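Local coordinates for conjugal transfer protein TRWB (Escherichia coli, PDB 1E9R) that probably acts as an NTP-driven coupling protein in bacterial conjugation, forming a six-subunit ring that resembles ring helicases and F1-ATPase, at residues S67-E72 with V341-S346; R155-K160 with H174-A179. All coordinates share one frame; numbering follows the deposited sequence.

Contact 1 of 2, residues S67-E72 with V341-S346. With SO4 (sulfate ion), chain I.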
loop_
_atom_site.group_PDB
_atom_site.type_symbol
_atom_site.label_atom_id
_atom_site.label_comp_id
_atom_site.label_asym_id
_atom_site.label_seq_id
_atom_site.Cartn_x
_atom_site.Cartn_y
_atom_site.Cartn_z
ATOM N N SER B 67 -11.001 -18.083 -28.504
ATOM C CA SER B 67 -11.109 -17.748 -29.922
ATOM C C SER B 67 -12.169 -18.604 -30.599
ATOM O O SER B 67 -12.915 -18.119 -31.455
ATOM C CB SER B 67 -9.760 -17.944 -30.625
ATOM O OG SER B 67 -9.349 -19.304 -30.584
ATOM N N VAL B 68 -12.231 -19.879 -30.225
ATOM C CA VAL B 68 -13.226 -20.773 -30.805
ATOM C C VAL B 68 -14.607 -20.230 -30.475
ATOM O O VAL B 68 -15.461 -20.128 -31.350
ATOM C CB VAL B 68 -13.116 -22.208 -30.244
ATOM C CG1 VAL B 68 -14.292 -23.041 -30.721
ATOM C CG2 VAL B 68 -11.815 -22.846 -30.690
ATOM N N LEU B 69 -14.812 -19.866 -29.210
ATOM C CA LEU B 69 -16.100 -19.339 -28.756
ATOM C C LEU B 69 -16.459 -18.040 -29.448
ATOM O O LEU B 69 -17.597 -17.868 -29.885
ATOM C CB LEU B 69 -16.098 -19.131 -27.238
ATOM C CG LEU B 69 -17.457 -18.866 -26.580
ATOM C CD1 LEU B 69 -17.352 -19.144 -25.099
ATOM C CD2 LEU B 69 -17.912 -17.440 -26.825
ATOM N N LEU B 70 -15.503 -17.118 -29.538
ATOM C CA LEU B 70 -15.757 -15.847 -30.211
ATOM C C LEU B 70 -16.055 -16.062 -31.690
ATOM O O LEU B 70 -16.901 -15.369 -32.260
ATOM C CB LEU B 70 -14.564 -14.899 -30.082
ATOM C CG LEU B 70 -14.620 -13.921 -28.914
ATOM C CD1 LEU B 70 -14.473 -14.689 -27.606
ATOM C CD2 LEU B 70 -13.519 -12.880 -29.073
ATOM N N ARG B 71 -15.356 -17.017 -32.306
ATOM C CA ARG B 71 -15.549 -17.329 -33.725
ATOM C C ARG B 71 -16.993 -17.797 -33.946
ATOM O O ARG B 71 -17.682 -17.338 -34.862
ATOM C CB ARG B 71 -14.565 -18.417 -34.169
ATOM C CG ARG B 71 -14.256 -18.395 -35.663
ATOM C CD ARG B 71 -13.196 -19.425 -36.033
ATOM N NE ARG B 71 -11.946 -19.200 -35.310
ATOM C CZ ARG B 71 -11.311 -20.138 -34.611
ATOM N NH1 ARG B 71 -11.816 -21.363 -34.546
ATOM N NH2 ARG B 71 -10.177 -19.857 -33.974
ATOM N N GLU B 72 -17.447 -18.706 -33.088
ATOM C CA GLU B 72 -18.804 -19.221 -33.166
ATOM C C GLU B 72 -19.847 -18.116 -33.017
ATOM O O GLU B 72 -20.821 -18.053 -33.766
ATOM C CB GLU B 72 -19.019 -20.264 -32.077
ATOM C CG GLU B 72 -20.482 -20.543 -31.809
ATOM C CD GLU B 72 -20.704 -21.644 -30.790
ATOM O OE1 GLU B 72 -19.746 -22.404 -30.476
ATOM O OE2 GLU B 72 -21.856 -21.742 -30.315
ATOM N N VAL B 341 -18.541 -16.031 -19.264
ATOM C CA VAL B 341 -18.181 -17.380 -19.670
ATOM C C VAL B 341 -16.829 -17.657 -19.024
ATOM O O VAL B 341 -15.893 -16.863 -19.152
ATOM C CB VAL B 341 -18.035 -17.538 -21.198
ATOM C CG1 VAL B 341 -17.652 -18.974 -21.523
ATOM C CG2 VAL B 341 -19.343 -17.187 -21.895
ATOM N N VAL B 342 -16.741 -18.774 -18.309
ATOM C CA VAL B 342 -15.518 -19.175 -17.633
ATOM C C VAL B 342 -14.953 -20.419 -18.308
ATOM O O VAL B 342 -15.576 -21.471 -18.267
ATOM C CB VAL B 342 -15.794 -19.486 -16.144
ATOM C CG1 VAL B 342 -14.556 -20.060 -15.487
ATOM C CG2 VAL B 342 -16.243 -18.223 -15.421
ATOM N N LEU B 343 -13.788 -20.291 -18.943
ATOM C CA LEU B 343 -13.139 -21.421 -19.615
ATOM C C LEU B 343 -12.075 -22.004 -18.702
ATOM O O LEU B 343 -11.308 -22.895 -19.091
ATOM C CB LEU B 343 -12.497 -20.971 -20.924
ATOM C CG LEU B 343 -13.433 -20.857 -22.124
ATOM C CD1 LEU B 343 -14.654 -20.066 -21.748
ATOM C CD2 LEU B 343 -12.714 -20.184 -23.268
ATOM N N GLY B 344 -12.025 -21.478 -17.482
ATOM C CA GLY B 344 -11.072 -21.958 -16.498
ATOM C C GLY B 344 -9.621 -21.526 -16.619
ATOM O O GLY B 344 -9.033 -21.530 -17.711
ATOM N N GLY B 345 -9.048 -21.158 -15.471
ATOM C CA GLY B 345 -7.653 -20.745 -15.417
ATOM C C GLY B 345 -6.682 -21.930 -15.439
ATOM O O GLY B 345 -7.073 -23.087 -15.673
ATOM N N SER B 346 -5.406 -21.634 -15.200
ATOM C CA SER B 346 -4.372 -22.653 -15.189
ATOM C C SER B 346 -4.210 -23.076 -13.739
ATOM O O SER B 346 -4.520 -22.301 -12.836
ATOM C CB SER B 346 -3.070 -22.055 -15.735
ATOM O OG SER B 346 -2.034 -23.017 -15.798
HETATM S S SO4 I . -7.619 -19.556 -26.516
HETATM O O1 SO4 I . -7.734 -21.017 -26.583
HETATM O O2 SO4 I . -8.459 -18.973 -27.580
HETATM O O3 SO4 I . -8.069 -19.084 -25.191
HETATM O O4 SO4 I . -6.211 -19.179 -26.726
#
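Leu69 and Val341 meet tip to tip, methyl against methyl, with Leu69 CD1 3.6 Å from Val341 CG1. This is the tight part of the contact. Leu69 sends its CG anti to the backbone N (chi1 -168°), which carries the isopropyl end off the helix to meet the strand. Val341 answers with the methyl that is itself anti to its backbone N. Leu343 adds a lighter touch: its CD1 lies 4.4 Å from the same Leu69 CD1. All three side chains are buried, and the interaction is purely apolar. No hydrogen bond crosses between the two segments.

The other side is looser and polar. Ser67 is exposed, and its CB points away from 341-346. Its backbone N donates a nearly straight bond to the sulfate, 2.8 Å from Ser67 N to SO4 O2, with an angle of 171° at the hydrogen. Gly63 N, Gly65 N and Lys66 NZ also grip the anion. The sulfate probably comes from the crystallisation liquor, and its place is consistent with the phosphate site of a P-loop (Walker A motif).

Helix 66-79 follows strand 56-59 through this loop. Leu69 and Leu343 both also touch Val58 of that strand. Strand 339-342 runs parallel to 56-59 and has strand 404-408 antiparallel on its other side. Through Leu69, on Val58 and Val341, the helix packs against this sheet.

Contact 2 of 2, residues R155-K160 with H174-A179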
loop_
_atom_site.group_PDB
_atom_site.type_symbol
_atom_site.label_atom_id
_atom_site.label_comp_id
_atom_site.label_asym_id
_atom_site.label_seq_id
_atom_site.Cartn_x
_atom_site.Cartn_y
_atom_site.Cartn_z
ATOM N N ARG B 155 -4.102 17.997 -30.188
ATOM C CA ARG B 155 -5.295 18.664 -30.695
ATOM C C ARG B 155 -5.085 20.074 -31.241
ATOM O O ARG B 155 -5.721 20.457 -32.225
ATOM C CB ARG B 155 -6.415 18.640 -29.643
ATOM C CG ARG B 155 -6.293 19.628 -28.512
ATOM C CD ARG B 155 -7.501 19.520 -27.586
ATOM N NE ARG B 155 -7.252 18.616 -26.471
ATOM C CZ ARG B 155 -6.782 19.010 -25.292
ATOM N NH1 ARG B 155 -6.519 20.292 -25.077
ATOM N NH2 ARG B 155 -6.559 18.123 -24.333
ATOM N N GLU B 156 -4.190 20.846 -30.630
ATOM C CA GLU B 156 -3.925 22.196 -31.116
ATOM C C GLU B 156 -3.096 22.181 -32.405
ATOM O O GLU B 156 -3.385 22.936 -33.333
ATOM C CB GLU B 156 -3.225 23.030 -30.042
ATOM C CG GLU B 156 -4.141 23.414 -28.886
ATOM C CD GLU B 156 -5.460 24.034 -29.353
ATOM O OE1 GLU B 156 -5.432 25.059 -30.069
ATOM O OE2 GLU B 156 -6.532 23.497 -29.002
ATOM N N THR B 157 -2.082 21.323 -32.474
ATOM C CA THR B 157 -1.254 21.235 -33.675
ATOM C C THR B 157 -2.099 20.760 -34.848
ATOM O O THR B 157 -2.106 21.378 -35.906
ATOM C CB THR B 157 -0.078 20.252 -33.485
ATOM O OG1 THR B 157 0.746 20.704 -32.410
ATOM C CG2 THR B 157 0.768 20.167 -34.751
ATOM N N ALA B 158 -2.817 19.660 -34.648
ATOM C CA ALA B 158 -3.667 19.092 -35.684
ATOM C C ALA B 158 -4.753 20.071 -36.105
ATOM O O ALA B 158 -5.054 20.185 -37.289
ATOM C CB ALA B 158 -4.295 17.797 -35.194
ATOM N N LYS B 159 -5.336 20.777 -35.141
ATOM C CA LYS B 159 -6.390 21.745 -35.438
ATOM C C LYS B 159 -5.892 22.844 -36.381
ATOM O O LYS B 159 -6.616 23.266 -37.282
ATOM C CB LYS B 159 -6.908 22.379 -34.147
ATOM C CG LYS B 159 -8.197 23.157 -34.310
ATOM C CD LYS B 159 -8.538 23.945 -33.041
ATOM C CE LYS B 159 -8.675 23.048 -31.796
ATOM N NZ LYS B 159 -9.051 23.822 -30.561
ATOM N N LYS B 160 -4.657 23.302 -36.172
ATOM C CA LYS B 160 -4.064 24.349 -37.010
ATOM C C LYS B 160 -3.710 23.837 -38.410
ATOM O O LYS B 160 -3.938 24.530 -39.403
ATOM C CB LYS B 160 -2.814 24.927 -36.345
ATOM C CG LYS B 160 -2.200 26.089 -37.115
ATOM C CD LYS B 160 -1.092 26.792 -36.324
ATOM C CE LYS B 160 -0.456 27.919 -37.138
ATOM N NZ LYS B 160 0.575 28.672 -36.365
ATOM N N HIS B 174 5.959 15.853 -37.659
ATOM C CA HIS B 174 7.156 16.688 -37.732
ATOM C C HIS B 174 7.134 17.747 -36.644
ATOM O O HIS B 174 8.063 17.885 -35.849
ATOM C CB HIS B 174 7.258 17.386 -39.094
ATOM C CG HIS B 174 8.336 18.428 -39.150
ATOM N ND1 HIS B 174 9.680 18.110 -39.149
ATOM C CD2 HIS B 174 8.271 19.782 -39.116
ATOM C CE1 HIS B 174 10.394 19.222 -39.106
ATOM N NE2 HIS B 174 9.562 20.251 -39.084
ATOM N N TRP B 175 6.055 18.508 -36.632
ATOM C CA TRP B 175 5.891 19.566 -35.667
ATOM C C TRP B 175 5.924 19.092 -34.228
ATOM O O TRP B 175 6.649 19.644 -33.406
ATOM C CB TRP B 175 4.574 20.288 -35.938
ATOM C CG TRP B 175 4.659 21.232 -37.091
ATOM C CD1 TRP B 175 3.949 21.187 -38.268
ATOM C CD2 TRP B 175 5.527 22.362 -37.187
ATOM N NE1 TRP B 175 4.330 22.226 -39.085
ATOM C CE2 TRP B 175 5.297 22.961 -38.446
ATOM C CE3 TRP B 175 6.480 22.927 -36.326
ATOM C CZ2 TRP B 175 5.988 24.096 -38.864
ATOM C CZ3 TRP B 175 7.160 24.050 -36.739
ATOM C CH2 TRP B 175 6.914 24.626 -37.999
ATOM N N THR B 176 5.145 18.060 -33.928
ATOM C CA THR B 176 5.059 17.560 -32.569
ATOM C C THR B 176 6.285 16.850 -32.041
ATOM O O THR B 176 6.463 16.801 -30.835
ATOM C CB THR B 176 3.828 16.616 -32.362
ATOM O OG1 THR B 176 3.911 15.487 -33.239
ATOM C CG2 THR B 176 2.534 17.360 -32.619
ATOM N N THR B 177 7.140 16.310 -32.905
ATOM C CA THR B 177 8.309 15.595 -32.392
ATOM C C THR B 177 9.637 15.861 -33.088
ATOM O O THR B 177 10.684 15.504 -32.565
ATOM C CB THR B 177 8.064 14.065 -32.396
ATOM O OG1 THR B 177 8.224 13.553 -33.724
ATOM C CG2 THR B 177 6.649 13.750 -31.924
ATOM N N ILE B 178 9.604 16.494 -34.256
ATOM C CA ILE B 178 10.834 16.756 -34.999
ATOM C C ILE B 178 11.268 18.215 -34.996
ATOM O O ILE B 178 12.434 18.511 -34.767
ATOM C CB ILE B 178 10.716 16.291 -36.476
ATOM C CG1 ILE B 178 10.336 14.811 -36.538
ATOM C CG2 ILE B 178 12.041 16.500 -37.184
ATOM C CD1 ILE B 178 11.354 13.897 -35.911
ATOM N N ALA B 179 10.342 19.124 -35.265
ATOM C CA ALA B 179 10.681 20.538 -35.281
ATOM C C ALA B 179 11.354 20.868 -33.959
ATOM O O ALA B 179 11.039 20.264 -32.941
ATOM C CB ALA B 179 9.426 21.377 -35.453
#
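Trp175 touches Thr157 through its CB, while its indole ring leads away to other partners. One ring face has His174 CD2 over its centre, 4.2 Å above the plane. The indole also stacks with the ring of Phe187, and its NE1 makes a weak hydrogen bond to Glu171. The imidazole of His174 has Ala179 N over one face, offset toward the rim.

The contact itself is made by small groups. Thr157 CG2 comes 4.0 Å from Trp175 CB and 3.9 Å from Thr176 CG2. Thr157 OG1 lies 3.8 Å from the same Thr176 methyl. These are van der Waals approaches. Each hydroxyl is bonded within its own helix instead: Thr157 OG1 to Leu153 O, and Thr176 OG1 to Leu172 O. With chi1 at -60°, Thr157 holds CG2 anti to its backbone N, and this methyl is the one that meets both Trp175 CB and Thr176 CG2.

Residues 174-178 form a wider, pi-type turn. His174 O accepts from Ile178 N at 2.6 Å and from Ala179 N at 2.7 Å, and the two donors arrive from opposite faces of its plane. Within helix 141-163, Lys159 NZ makes a salt bridge to Glu156 OE2, met on the syn side of the carboxylate.

Consecutive helices 141-163 and 169-178 pair here within the all-alpha domain of TrwB, the run of helices inserted in the nucleotide-binding domain between strands 103-105 and 243-247. Phe187 and Leu188 of helix 181-188 also touch Thr157. Helix 126-134 packs by Trp127 on Ala158, and Ser195 of a second subunit bonds to Ile178 O.

How the contacts relate
Both contacts are buried, but they lie on opposite sides of the chain's centre, with their own centres about 43 Å apart. Contact 1 is the more central, about 15 Å from the chain's centre, against about 30 Å for contact 2. They share no helix or strand. Contact 1 joins a helix to the main sheet and closes a long loop, and contact 2 is nested inside that loop as a short-range pairing of successive helices. Branched aliphatic side chains do the work beside the anion site, whereas threonine methyls and a tryptophan CB do it among the helices. Each contact also reaches a second subunit.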